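Local coordinates for glucosamine kinase (Streptacidiphilus jiangxiensis, PDB 6HWL), which catalyses the magnesium- and ATP-dependent phosphorylation of D-glucosamine to D-glucosamine 6-phosphate and, to a lesser extent, acts on glucose, at residues A[408-413]-A[423-428]; A[79-84]-A[108-113]. All coordinates share one frame; numbering follows the deposited sequence. Where two conformers were deposited one is given.

Contact 1: residues A[408-413]-A[423-428]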
ATOM      1  N   ARG A 408     -13.218 -14.823 -12.338  1.00 39.32           N
ATOM      2  CA  ARG A 408     -12.658 -15.932 -13.103  1.00 43.42           C
ATOM      3  C   ARG A 408     -13.100 -17.278 -12.546  1.00 39.03           C
ATOM      4  O   ARG A 408     -13.209 -18.254 -13.299  1.00 39.59           O
ATOM      5  CB  ARG A 408     -11.132 -15.842 -13.128  1.00 50.86           C
ATOM      6  CG  ARG A 408     -10.592 -14.798 -14.089  1.00 61.45           C
ATOM      7  CD  ARG A 408      -9.074 -14.758 -14.068  1.00 69.69           C
ATOM      8  NE  ARG A 408      -8.537 -13.934 -15.147  1.00 77.81           N
ATOM      9  CZ  ARG A 408      -7.244 -13.689 -15.327  1.00 82.10           C
ATOM     10  NH1 ARG A 408      -6.846 -12.930 -16.337  1.00 85.94           N
ATOM     11  NH2 ARG A 408      -6.348 -14.202 -14.493  1.00 80.58           N
ATOM     12  N   GLU A 409     -13.361 -17.355 -11.238  1.00 32.01           N
ATOM     13  CA  GLU A 409     -13.889 -18.590 -10.667  1.00 32.85           C
ATOM     14  C   GLU A 409     -15.279 -18.896 -11.215  1.00 38.83           C
ATOM     15  O   GLU A 409     -15.622 -20.065 -11.434  1.00 43.01           O
ATOM     16  CB  GLU A 409     -13.917 -18.500  -9.140  1.00 33.86           C
ATOM     17  CG  GLU A 409     -12.565 -18.211  -8.498  1.00 35.41           C
ATOM     18  CD  GLU A 409     -11.557 -19.335  -8.689  1.00 39.89           C
ATOM     19  OE1 GLU A 409     -11.970 -20.486  -8.948  1.00 39.21           O
ATOM     20  OE2 GLU A 409     -10.343 -19.065  -8.577  1.00 42.17           O
ATOM     21  N   TYR A 410     -16.094 -17.861 -11.441  1.00 36.95           N
ATOM     22  CA  TYR A 410     -17.386 -18.068 -12.088  1.00 38.32           C
ATOM     23  C   TYR A 410     -17.212 -18.636 -13.490  1.00 40.30           C
ATOM     24  O   TYR A 410     -17.919 -19.571 -13.883  1.00 37.49           O
ATOM     25  CB  TYR A 410     -18.171 -16.757 -12.154  1.00 37.91           C
ATOM     26  CG  TYR A 410     -18.709 -16.246 -10.835  1.00 37.17           C
ATOM     27  CD1 TYR A 410     -19.763 -16.885 -10.195  1.00 38.93           C
ATOM     28  CD2 TYR A 410     -18.186 -15.100 -10.250  1.00 36.57           C
ATOM     29  CE1 TYR A 410     -20.266 -16.410  -8.997  1.00 40.91           C
ATOM     30  CE2 TYR A 410     -18.683 -14.617  -9.055  1.00 38.32           C
ATOM     31  CZ  TYR A 410     -19.722 -15.275  -8.432  1.00 41.45           C
ATOM     32  OH  TYR A 410     -20.216 -14.795  -7.241  1.00 42.32           O
ATOM     33  N   LEU A 411     -16.275 -18.078 -14.260  1.00 42.65           N
ATOM     34  CA  LEU A 411     -16.076 -18.532 -15.634  1.00 42.34           C
ATOM     35  C   LEU A 411     -15.539 -19.956 -15.675  1.00 42.26           C
ATOM     36  O   LEU A 411     -15.961 -20.758 -16.516  1.00 42.06           O
ATOM     37  CB  LEU A 411     -15.141 -17.576 -16.372  1.00 38.92           C
ATOM     38  CG  LEU A 411     -15.699 -16.171 -16.614  1.00 42.20           C
ATOM     39  CD1 LEU A 411     -14.687 -15.300 -17.342  1.00 43.79           C
ATOM     40  CD2 LEU A 411     -17.007 -16.240 -17.390  1.00 43.39           C
ATOM     41  N   TYR A 412     -14.609 -20.293 -14.775  1.00 38.75           N
ATOM     42  CA  TYR A 412     -14.139 -21.671 -14.695  1.00 41.88           C
ATOM     43  C   TYR A 412     -15.270 -22.624 -14.338  1.00 42.95           C
ATOM     44  O   TYR A 412     -15.297 -23.765 -14.815  1.00 41.38           O
ATOM     45  CB  TYR A 412     -13.006 -21.794 -13.674  1.00 43.28           C
ATOM     46  CG  TYR A 412     -12.659 -23.228 -13.333  1.00 43.36           C
ATOM     47  CD1 TYR A 412     -11.844 -23.982 -14.167  1.00 44.37           C
ATOM     48  CD2 TYR A 412     -13.154 -23.831 -12.183  1.00 43.11           C
ATOM     49  CE1 TYR A 412     -11.529 -25.294 -13.866  1.00 44.65           C
ATOM     50  CE2 TYR A 412     -12.845 -25.143 -11.873  1.00 46.22           C
ATOM     51  CZ  TYR A 412     -12.032 -25.869 -12.718  1.00 48.31           C
ATOM     52  OH  TYR A 412     -11.717 -27.175 -12.416  1.00 51.47           O
ATOM     53  N   ALA A 413     -16.213 -22.175 -13.508  1.00 40.91           N
ATOM     54  CA  ALA A 413     -17.302 -23.044 -13.081  1.00 37.95           C
ATOM     55  C   ALA A 413     -18.248 -23.357 -14.236  1.00 36.96           C
ATOM     56  O   ALA A 413     -18.507 -24.526 -14.539  1.00 40.61           O
ATOM     57  CB  ALA A 413     -18.060 -22.402 -11.920  1.00 37.47           C
ATOM     58  N   VAL A 423     -18.000 -21.156  -4.597  1.00 37.52           N
ATOM     59  CA  VAL A 423     -16.724 -20.679  -4.066  1.00 36.28           C
ATOM     60  C   VAL A 423     -16.609 -19.164  -4.229  1.00 37.74           C
ATOM     61  O   VAL A 423     -16.387 -18.469  -3.226  1.00 38.69           O
ATOM     62  CB  VAL A 423     -15.539 -21.417  -4.714  1.00 35.70           C
ATOM     63  CG1 VAL A 423     -14.252 -20.658  -4.478  1.00 31.74           C
ATOM     64  CG2 VAL A 423     -15.430 -22.830  -4.164  1.00 35.18           C
ATOM     65  N   PRO A 424     -16.754 -18.591  -5.434  1.00 40.57           N
ATOM     66  CA  PRO A 424     -16.696 -17.123  -5.524  1.00 40.94           C
ATOM     67  C   PRO A 424     -17.886 -16.440  -4.881  1.00 41.39           C
ATOM     68  O   PRO A 424     -17.764 -15.287  -4.451  1.00 41.79           O
ATOM     69  CB  PRO A 424     -16.644 -16.863  -7.036  1.00 42.92           C
ATOM     70  CG  PRO A 424     -17.344 -18.024  -7.624  1.00 43.60           C
ATOM     71  CD  PRO A 424     -16.962 -19.195  -6.766  1.00 41.59           C
ATOM     72  N   ASP A 425     -19.034 -17.118  -4.800  1.00 41.32           N
ATOM     73  CA  ASP A 425     -20.210 -16.514  -4.183  1.00 42.72           C
ATOM     74  C   ASP A 425     -19.980 -16.256  -2.698  1.00 42.22           C
ATOM     75  O   ASP A 425     -20.301 -15.177  -2.187  1.00 42.38           O
ATOM     76  CB  ASP A 425     -21.428 -17.413  -4.393  1.00 41.91           C
ATOM     77  CG  ASP A 425     -22.685 -16.846  -3.760  1.00 42.53           C
ATOM     78  OD1 ASP A 425     -23.124 -15.758  -4.187  1.00 41.83           O
ATOM     79  OD2 ASP A 425     -23.234 -17.488  -2.839  1.00 41.13           O
ATOM     80  N   LEU A 426     -19.427 -17.241  -1.988  1.00 40.35           N
ATOM     81  CA  LEU A 426     -19.162 -17.065  -0.564  1.00 41.06           C
ATOM     82  C   LEU A 426     -17.974 -16.143  -0.321  1.00 40.76           C
ATOM     83  O   LEU A 426     -17.934 -15.440   0.695  1.00 42.80           O
ATOM     84  CB  LEU A 426     -18.930 -18.423   0.099  1.00 38.97           C
ATOM     85  CG  LEU A 426     -20.126 -19.377   0.073  1.00 39.33           C
ATOM     86  CD1 LEU A 426     -19.778 -20.694   0.742  1.00 37.26           C
ATOM     87  CD2 LEU A 426     -21.336 -18.737   0.736  1.00 41.94           C
ATOM     88  N   SER A 427     -17.000 -16.130  -1.236  1.00 40.64           N
ATOM     89  CA  SER A 427     -15.851 -15.246  -1.080  0.58 39.98           C
ATOM     90  C   SER A 427     -16.260 -13.785  -1.227  1.00 43.25           C
ATOM     91  O   SER A 427     -15.909 -12.944  -0.392  1.00 41.79           O
ATOM     92  CB  SER A 427     -14.767 -15.610  -2.094  0.58 39.69           C
ATOM     93  OG  SER A 427     -14.314 -16.938  -1.901  0.58 40.55           O
ATOM     94  N   LEU A 428     -17.009 -13.466  -2.287  1.00 42.78           N
ATOM     95  CA  LEU A 428     -17.466 -12.095  -2.486  1.00 42.34           C
ATOM     96  C   LEU A 428     -18.441 -11.661  -1.399  1.00 47.53           C
ATOM     97  O   LEU A 428     -18.538 -10.466  -1.100  1.00 47.73           O
ATOM     98  CB  LEU A 428     -18.113 -11.952  -3.864  1.00 39.27           C
ATOM     99  CG  LEU A 428     -17.187 -12.080  -5.073  1.00 36.47           C
ATOM    100  CD1 LEU A 428     -17.977 -11.980  -6.369  1.00 37.79           C
ATOM    101  CD2 LEU A 428     -16.099 -11.020  -5.022  1.00 33.75           C
TER
HETATM  102  O   HOH W   1     -22.665 -15.221  -6.634  1.00 32.81           O
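Residues 408-413 and 423-428 belong to two consecutive helices that run nearly antiparallel, their short axes 162° apart and 9.4 Å from each other at closest approach, with Glu409 and Pro424 facing each other across the gap. The pair is a helical hairpin, closed by the short link between helix 398-416 and helix 422-431 in the mostly helical C-terminal part of the kinase, and its first arm carries most of the motif thought to set substrate specificity. Tyr410 and Pro424 supply the heart of the packing. The tyrosine CG stands anti to the carbonyl carbon, and the ring is carried across to the second helix. There Pro424 rests on one face in a CH-pi contact, its CG 3.6 Å from the Tyr410 ring centroid and only 9° off the ring normal. The proline CB leans toward the far end of the same ring, 3.6 Å from Tyr410 CE2. Leu428 approaches differently: its CD1 methyl lies at the ring edge, in the plane, 3.8 Å from Tyr410 CE2.

Glu409 contributes the base of its side chain, its CB being 3.8 Å from Pro424 CG. Beyond that the chain bends at chi2 (-66°) and turns its carboxylate away from the second helix, and OE1 is hydrogen-bonded to Trp420 NE1 in the interhelical link. This matters because Glu409 binds D-glucosamine: the hairpin packs against its aliphatic root, while its acid end probably faces the sugar. Helix 266-283 also packs on the Tyr410, Asp425 and Leu428 side chains, and its Arg271 forms a salt bridge with Asp425 OD2. The remaining carboxylate oxygen, OD1, accepts a hydrogen bond from a water 2.5 Å away, and Tyr410 OH donates one to the same water at 2.6 Å.

Contact 2: residues A[79-84]-A[108-113]; sequences TAEHLV and PVTGER
Glu81 and Glu112 reach past each other between the start of helix 79-87 and the loop and first residue of strand 112-115, each carboxylate accepting backbone N-H from the other segment, two for Glu112 and one for Glu81. Glu112 is extended beyond CG, which brings OE2 to the first turn of the helix. Its anti lone pair receives Glu81 N at 3.0 Å with an N-H...O angle of 153°; Ala80 N adds a weak, strongly bent bond to the same OE2 at 2.9 Å. The other oxygen, OE1, takes the amides of Gly76 and Gly78 just ahead of the helix, and a water donates to it at 2.6 Å while accepting from Thr79 N. One carboxylate thus gathers several amides at a helix N-terminus, where the helix dipole would probably favour its negative charge.

In return, Glu81 OE2 accepts Gly111 N at 2.6 Å, the donor sitting 58° out of the carboxylate plane. The two acid groups are turned 77° against each other and their OE2 atoms remain 4.6 Å apart, while Glu81 CG and Glu112 CG touch alongside. A second water donates to both Glu81 O and Val109 O, linking carbonyls of the two segments. Farther along, Val84 CG1 loosely meets Val109 CG2, and both side chains also touch Trp167 on another strand of the same sheet.

Such acceptance of helix N-terminal amides by a carboxylate distant in sequence ties helix 79-87 to an outer strand of the six-stranded antiparallel sheet in the N-terminal part, the same sheet that carries the inferred ATP-binding residue Lys133.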
ATOM      1  N   THR A  79      17.704 -40.602 -24.841  1.00 35.65           N
ATOM      2  CA  THR A  79      17.868 -39.223 -25.288  1.00 34.57           C
ATOM      3  C   THR A  79      17.750 -38.243 -24.126  1.00 34.72           C
ATOM      4  O   THR A  79      18.485 -37.251 -24.071  1.00 29.05           O
ATOM      5  CB  THR A  79      16.845 -38.899 -26.376  1.00 33.88           C
ATOM      6  OG1 THR A  79      16.952 -39.868 -27.429  1.00 36.94           O
ATOM      7  CG2 THR A  79      17.089 -37.512 -26.953  1.00 29.20           C
ATOM      8  N   ALA A  80      16.837 -38.505 -23.188  1.00 38.17           N
ATOM      9  CA  ALA A  80      16.757 -37.671 -21.995  1.00 37.60           C
ATOM     10  C   ALA A  80      18.026 -37.789 -21.161  1.00 38.30           C
ATOM     11  O   ALA A  80      18.487 -36.802 -20.578  1.00 34.84           O
ATOM     12  CB  ALA A  80      15.525 -38.045 -21.169  1.00 35.66           C
ATOM     13  N   GLU A  81      18.611 -38.991 -21.102  1.00 37.68           N
ATOM     14  CA  GLU A  81      19.891 -39.165 -20.423  1.00 39.85           C
ATOM     15  C   GLU A  81      20.984 -38.335 -21.081  1.00 40.67           C
ATOM     16  O   GLU A  81      21.821 -37.738 -20.393  1.00 37.54           O
ATOM     17  CB  GLU A  81      20.295 -40.640 -20.417  1.00 43.60           C
ATOM     18  CG  GLU A  81      19.339 -41.565 -19.694  1.00 45.69           C
ATOM     19  CD  GLU A  81      19.767 -43.016 -19.789  1.00 47.32           C
ATOM     20  OE1 GLU A  81      20.855 -43.281 -20.340  1.00 49.91           O
ATOM     21  OE2 GLU A  81      19.014 -43.890 -19.315  1.00 50.16           O
ATOM     22  N   HIS A  82      21.002 -38.301 -22.417  1.00 37.22           N
ATOM     23  CA  HIS A  82      22.035 -37.554 -23.126  1.00 33.19           C
ATOM     24  C   HIS A  82      21.873 -36.053 -22.937  1.00 28.65           C
ATOM     25  O   HIS A  82      22.872 -35.326 -22.897  1.00 31.24           O
ATOM     26  CB  HIS A  82      22.020 -37.914 -24.613  1.00 30.53           C
ATOM     27  CG  HIS A  82      22.737 -39.191 -24.930  1.00 36.11           C
ATOM     28  ND1 HIS A  82      22.264 -40.426 -24.542  1.00 33.82           N
ATOM     29  CD2 HIS A  82      23.898 -39.422 -25.586  1.00 36.34           C
ATOM     30  CE1 HIS A  82      23.101 -41.364 -24.949  1.00 37.45           C
ATOM     31  NE2 HIS A  82      24.102 -40.781 -25.585  1.00 38.42           N
ATOM     32  N   LEU A  83      20.635 -35.570 -22.831  1.00 28.03           N
ATOM     33  CA  LEU A  83      20.420 -34.163 -22.512  1.00 31.60           C
ATOM     34  C   LEU A  83      20.951 -33.837 -21.123  1.00 31.31           C
ATOM     35  O   LEU A  83      21.665 -32.844 -20.934  1.00 34.12           O
ATOM     36  CB  LEU A  83      18.934 -33.820 -22.612  1.00 32.83           C
ATOM     37  CG  LEU A  83      18.581 -32.390 -22.200  1.00 35.05           C
ATOM     38  CD1 LEU A  83      19.212 -31.387 -23.157  1.00 32.74           C
ATOM     39  CD2 LEU A  83      17.074 -32.201 -22.121  1.00 36.07           C
ATOM     40  N   VAL A  84      20.611 -34.668 -20.135  1.00 31.39           N
ATOM     41  CA  VAL A  84      21.102 -34.458 -18.775  1.00 34.24           C
ATOM     42  C   VAL A  84      22.620 -34.566 -18.734  1.00 37.40           C
ATOM     43  O   VAL A  84      23.297 -33.777 -18.061  1.00 37.12           O
ATOM     44  CB  VAL A  84      20.436 -35.457 -17.811  1.00 30.26           C
ATOM     45  CG1 VAL A  84      20.998 -35.298 -16.411  1.00 36.34           C
ATOM     46  CG2 VAL A  84      18.931 -35.258 -17.804  1.00 29.93           C
ATOM     47  N   PRO A 108      25.027 -36.670 -14.251  1.00 34.23           N
ATOM     48  CA  PRO A 108      24.705 -37.536 -15.409  1.00 34.54           C
ATOM     49  C   PRO A 108      24.060 -38.854 -14.995  1.00 36.97           C
ATOM     50  O   PRO A 108      24.627 -39.945 -15.127  1.00 42.93           O
ATOM     51  CB  PRO A 108      26.077 -37.726 -16.063  1.00 36.49           C
ATOM     52  CG  PRO A 108      27.037 -37.661 -14.920  1.00 38.24           C
ATOM     53  CD  PRO A 108      26.471 -36.648 -13.958  1.00 37.66           C
ATOM     54  N   VAL A 109      22.832 -38.768 -14.486  1.00 32.84           N
ATOM     55  CA  VAL A 109      22.120 -39.965 -14.057  1.00 36.99           C
ATOM     56  C   VAL A 109      21.591 -40.716 -15.275  1.00 39.41           C
ATOM     57  O   VAL A 109      21.488 -40.177 -16.380  1.00 39.23           O
ATOM     58  CB  VAL A 109      20.988 -39.619 -13.074  1.00 36.14           C
ATOM     59  CG1 VAL A 109      21.568 -39.073 -11.775  1.00 35.71           C
ATOM     60  CG2 VAL A 109      20.029 -38.619 -13.693  1.00 33.92           C
ATOM     61  N   THR A 110      21.262 -41.990 -15.069  1.00 45.56           N
ATOM     62  CA  THR A 110      20.848 -42.873 -16.149  1.00 46.99           C
ATOM     63  C   THR A 110      19.569 -43.604 -15.767  1.00 48.51           C
ATOM     64  O   THR A 110      19.181 -43.656 -14.598  1.00 48.90           O
ATOM     65  CB  THR A 110      21.943 -43.892 -16.493  1.00 45.50           C
ATOM     66  OG1 THR A 110      22.327 -44.598 -15.308  1.00 47.95           O
ATOM     67  CG2 THR A 110      23.159 -43.191 -17.081  1.00 43.90           C
ATOM     68  N   GLY A 111      18.921 -44.183 -16.775  1.00 50.60           N
ATOM     69  CA  GLY A 111      17.651 -44.853 -16.574  1.00 47.66           C
ATOM     70  C   GLY A 111      16.481 -43.920 -16.807  1.00 40.21           C
ATOM     71  O   GLY A 111      16.383 -42.873 -16.161  1.00 37.49           O
ATOM     72  N   GLU A 112      15.589 -44.282 -17.724  1.00 39.80           N
ATOM     73  CA  GLU A 112      14.473 -43.431 -18.107  1.00 36.54           C
ATOM     74  C   GLU A 112      13.149 -44.112 -17.789  1.00 40.87           C
ATOM     75  O   GLU A 112      13.045 -45.342 -17.800  1.00 47.39           O
ATOM     76  CB  GLU A 112      14.529 -43.082 -19.600  1.00 33.25           C
ATOM     77  CG  GLU A 112      15.763 -42.297 -20.004  1.00 35.48           C
ATOM     78  CD  GLU A 112      15.804 -42.001 -21.491  1.00 43.05           C
ATOM     79  OE1 GLU A 112      15.122 -42.714 -22.259  1.00 43.13           O
ATOM     80  OE2 GLU A 112      16.513 -41.053 -21.888  1.00 42.27           O
ATOM     81  N   ARG A 113      12.136 -43.293 -17.509  1.00 35.89           N
ATOM     82  CA  ARG A 113      10.799 -43.791 -17.209  1.00 42.09           C
ATOM     83  C   ARG A 113       9.794 -42.695 -17.527  1.00 41.99           C
ATOM     84  O   ARG A 113       9.958 -41.555 -17.084  1.00 38.45           O
ATOM     85  CB  ARG A 113      10.687 -44.220 -15.741  1.00 48.88           C
ATOM     86  CG  ARG A 113       9.299 -44.685 -15.332  1.00 53.17           C
ATOM     87  CD  ARG A 113       9.297 -45.260 -13.921  1.00 56.68           C
ATOM     88  NE  ARG A 113       9.754 -44.294 -12.926  1.00 57.48           N
ATOM     89  CZ  ARG A 113       8.956 -43.445 -12.284  1.00 58.43           C
ATOM     90  NH1 ARG A 113       7.654 -43.438 -12.535  1.00 59.24           N
ATOM     91  NH2 ARG A 113       9.460 -42.602 -11.393  1.00 57.12           N
TER
HETATM   92  O   HOH W   2      14.712 -41.189 -24.307  1.00 33.57           O
HETATM   93  O   HOH W   3      22.983 -38.790 -18.008  1.00 47.69           O

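How the contacts relate
Contact 1 and contact 2 share no helix or strand and lie on opposite sides of the chain's centre, with their own centres about 43 Å apart. The 408-413/423-428 pair is buried among helices and holds a sugar-binding residue; the 79-84/108-113 pair is partly buried, at the margin of a sheet whose other strands contribute to the inferred ATP site. Their chemistry follows: helix against helix meets through apolar surface, with one water joining a hydroxyl and a carboxylate, whereas the helix start against the loop and strand edge relies on carboxylates meeting backbone amides. In these two contacts, side-chain fit joins the helices and polar bonds join helix to strand.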